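Local atomic coordinates of xylulose kinase (Bifidobacterium adolescentis ATCC 15703, PDB entry 3I8B), a protein that probably catalyses the ATP-dependent phosphorylation of D-xylulose to D-xylulose 5-phosphate, as a member of the FGGY family of carbohydrate kinases. Residues A104-L109 / Q128-A133. Sequence-based numbering, arbitrary orientation.
Sequences ALIEKL and QRWVKA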
loop_
_atom_site.group_PDB
_atom_site.type_symbol
_atom_site.label_atom_id
_atom_site.label_comp_id
_atom_site.label_asym_id
_atom_site.label_seq_id
_atom_site.Cartn_x
_atom_site.Cartn_y
_atom_site.Cartn_z
ATOM N N ALA A 104 -11.794 -6.674 17.289
ATOM C CA ALA A 104 -11.443 -6.918 18.681
ATOM C C ALA A 104 -10.265 -6.053 19.165
ATOM O O ALA A 104 -10.269 -5.560 20.299
ATOM C CB ALA A 104 -11.149 -8.405 18.890
ATOM N N LEU A 105 -9.256 -5.874 18.312
ATOM C CA LEU A 105 -8.106 -5.034 18.665
ATOM C C LEU A 105 -8.552 -3.624 19.013
ATOM O O LEU A 105 -8.042 -3.009 19.947
ATOM C CB LEU A 105 -7.095 -4.974 17.508
ATOM C CG LEU A 105 -6.237 -6.219 17.313
ATOM C CD1 LEU A 105 -5.562 -6.204 15.945
ATOM C CD2 LEU A 105 -5.212 -6.296 18.428
ATOM N N ILE A 106 -9.492 -3.108 18.237
ATOM C CA ILE A 106 -10.022 -1.775 18.478
ATOM C C ILE A 106 -10.732 -1.706 19.839
ATOM O O ILE A 106 -10.466 -0.808 20.643
ATOM C CB ILE A 106 -10.979 -1.327 17.341
ATOM C CG1 ILE A 106 -10.186 -1.043 16.058
ATOM C CG2 ILE A 106 -11.768 -0.082 17.759
ATOM C CD1 ILE A 106 -11.024 -1.089 14.811
ATOM N N GLU A 107 -11.616 -2.667 20.095
ATOM C CA GLU A 107 -12.338 -2.719 21.370
ATOM C C GLU A 107 -11.357 -2.883 22.539
ATOM O O GLU A 107 -11.513 -2.265 23.595
ATOM C CB GLU A 107 -13.360 -3.852 21.360
ATOM C CG GLU A 107 -14.574 -3.597 20.455
ATOM C CD GLU A 107 -15.662 -4.677 20.565
ATOM O OE1 GLU A 107 -15.439 -5.727 21.206
ATOM O OE2 GLU A 107 -16.750 -4.480 19.995
ATOM N N LYS A 108 -10.328 -3.699 22.334
ATOM C CA LYS A 108 -9.350 -3.965 23.395
ATOM C C LYS A 108 -8.555 -2.726 23.812
ATOM O O LYS A 108 -8.381 -2.466 25.015
ATOM C CB LYS A 108 -8.402 -5.093 22.994
ATOM C CG LYS A 108 -7.413 -5.488 24.081
ATOM C CD LYS A 108 -8.094 -6.288 25.191
ATOM C CE LYS A 108 -7.061 -6.724 26.237
ATOM N NZ LYS A 108 -7.683 -7.508 27.337
ATOM N N LEU A 109 -8.077 -1.960 22.828
ATOM C CA LEU A 109 -7.362 -0.709 23.118
ATOM C C LEU A 109 -8.279 0.419 23.598
ATOM O O LEU A 109 -7.841 1.307 24.332
ATOM C CB LEU A 109 -6.549 -0.206 21.914
ATOM C CG LEU A 109 -5.012 -0.214 21.913
ATOM C CD1 LEU A 109 -4.458 0.871 20.953
ATOM C CD2 LEU A 109 -4.431 -0.017 23.301
ATOM N N GLN A 128 -8.791 5.884 17.835
ATOM C CA GLN A 128 -7.887 7.006 18.050
ATOM C C GLN A 128 -6.577 6.582 18.706
ATOM O O GLN A 128 -5.505 7.107 18.376
ATOM C CB GLN A 128 -8.577 8.076 18.898
ATOM C CG GLN A 128 -7.633 9.080 19.527
ATOM C CD GLN A 128 -8.376 10.212 20.205
ATOM O OE1 GLN A 128 -9.345 10.749 19.656
ATOM N NE2 GLN A 128 -7.938 10.577 21.405
ATOM N N ARG A 129 -6.660 5.645 19.645
ATOM C CA ARG A 129 -5.467 5.157 20.339
ATOM C C ARG A 129 -4.547 4.352 19.409
ATOM O O ARG A 129 -3.314 4.387 19.553
ATOM C CB ARG A 129 -5.858 4.331 21.567
ATOM C CG ARG A 129 -6.271 5.184 22.778
ATOM C CD ARG A 129 -6.987 4.332 23.850
ATOM N NE ARG A 129 -7.317 5.128 25.032
ATOM C CZ ARG A 129 -8.093 4.714 26.029
ATOM N NH1 ARG A 129 -8.629 3.499 26.002
ATOM N NH2 ARG A 129 -8.329 5.518 27.061
ATOM N N TRP A 130 -5.141 3.626 18.466
ATOM C CA TRP A 130 -4.360 2.903 17.460
ATOM C C TRP A 130 -3.638 3.872 16.531
ATOM O O TRP A 130 -2.438 3.725 16.263
ATOM C CB TRP A 130 -5.240 1.935 16.649
ATOM C CG TRP A 130 -5.447 0.632 17.342
ATOM C CD1 TRP A 130 -6.587 0.205 17.989
ATOM C CD2 TRP A 130 -4.484 -0.419 17.486
ATOM N NE1 TRP A 130 -6.379 -1.051 18.518
ATOM C CE2 TRP A 130 -5.098 -1.451 18.229
ATOM C CE3 TRP A 130 -3.164 -0.591 17.051
ATOM C CZ2 TRP A 130 -4.435 -2.636 18.548
ATOM C CZ3 TRP A 130 -2.501 -1.769 17.376
ATOM C CH2 TRP A 130 -3.139 -2.775 18.118
ATOM N N VAL A 131 -4.370 4.858 16.032
ATOM C CA VAL A 131 -3.781 5.863 15.156
ATOM C C VAL A 131 -2.576 6.562 15.824
ATOM O O VAL A 131 -1.495 6.669 15.224
ATOM C CB VAL A 131 -4.857 6.864 14.674
ATOM C CG1 VAL A 131 -4.237 8.068 13.941
ATOM C CG2 VAL A 131 -5.843 6.145 13.774
ATOM N N LYS A 132 -2.755 7.004 17.072
ATOM C CA LYS A 132 -1.671 7.638 17.823
ATOM C C LYS A 132 -0.506 6.681 18.131
ATOM O O LYS A 132 0.650 7.092 18.127
ATOM C CB LYS A 132 -2.194 8.310 19.106
ATOM C CG LYS A 132 -3.116 9.508 18.851
ATOM C CD LYS A 132 -3.631 10.150 20.156
ATOM C CE LYS A 132 -4.268 9.094 21.069
ATOM N NZ LYS A 132 -5.353 9.561 22.037
ATOM N N ALA A 133 -0.813 5.408 18.380
ATOM C CA ALA A 133 0.208 4.411 18.708
ATOM C C ALA A 133 1.118 4.048 17.521
ATOM O O ALA A 133 2.346 4.008 17.658
ATOM C CB ALA A 133 -0.452 3.141 19.281
#
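W130 reaches from helix 122-134 onto L105, I106 and L109 of helix 99-110, in the FGGY N-terminal domain, which belongs to the actin-like ATPase clan. Segments 104-109 and 128-133 cross at 92°, with their local axes 9.6 Å apart. The tight part of the contact surrounds the indole. L109 CD1 sits over one face, 3.5 Å from the centroid of the five-membered ring of W130, a CH-pi contact. At the ring edge, W130 NE1 donates to L105 O at 2.9 Å, nearly straight (165°). This carbonyl also accepts the helical bond from L109 N, and the two donors approach it from opposite faces of its plane. W130 CZ2 packs against L105 CB at 3.7 Å. M219 and V220 of helix 214-225 also touch L105, and L216 touches the indole. Without the indole, as with an alanine here, L105 O is likely to lose its second donor and a gap to open under L109 CD1. Toward R129 the apolar packing is sparser, and both R129 and L109 are partly exposed. There R129 CB meets L109 CD1 at 3.8 Å. A salt bridge to E118 and bonds to the A112 and P113 carbonyls also hold the guanidinium. With CG beside the backbone N (chi1 -78°), the R129 chain, extended from CG to NE, runs out to the end of helix 99-110. R129 NH1 bonds L109 O at 2.9 Å, in the carbonyl plane and on a lone pair.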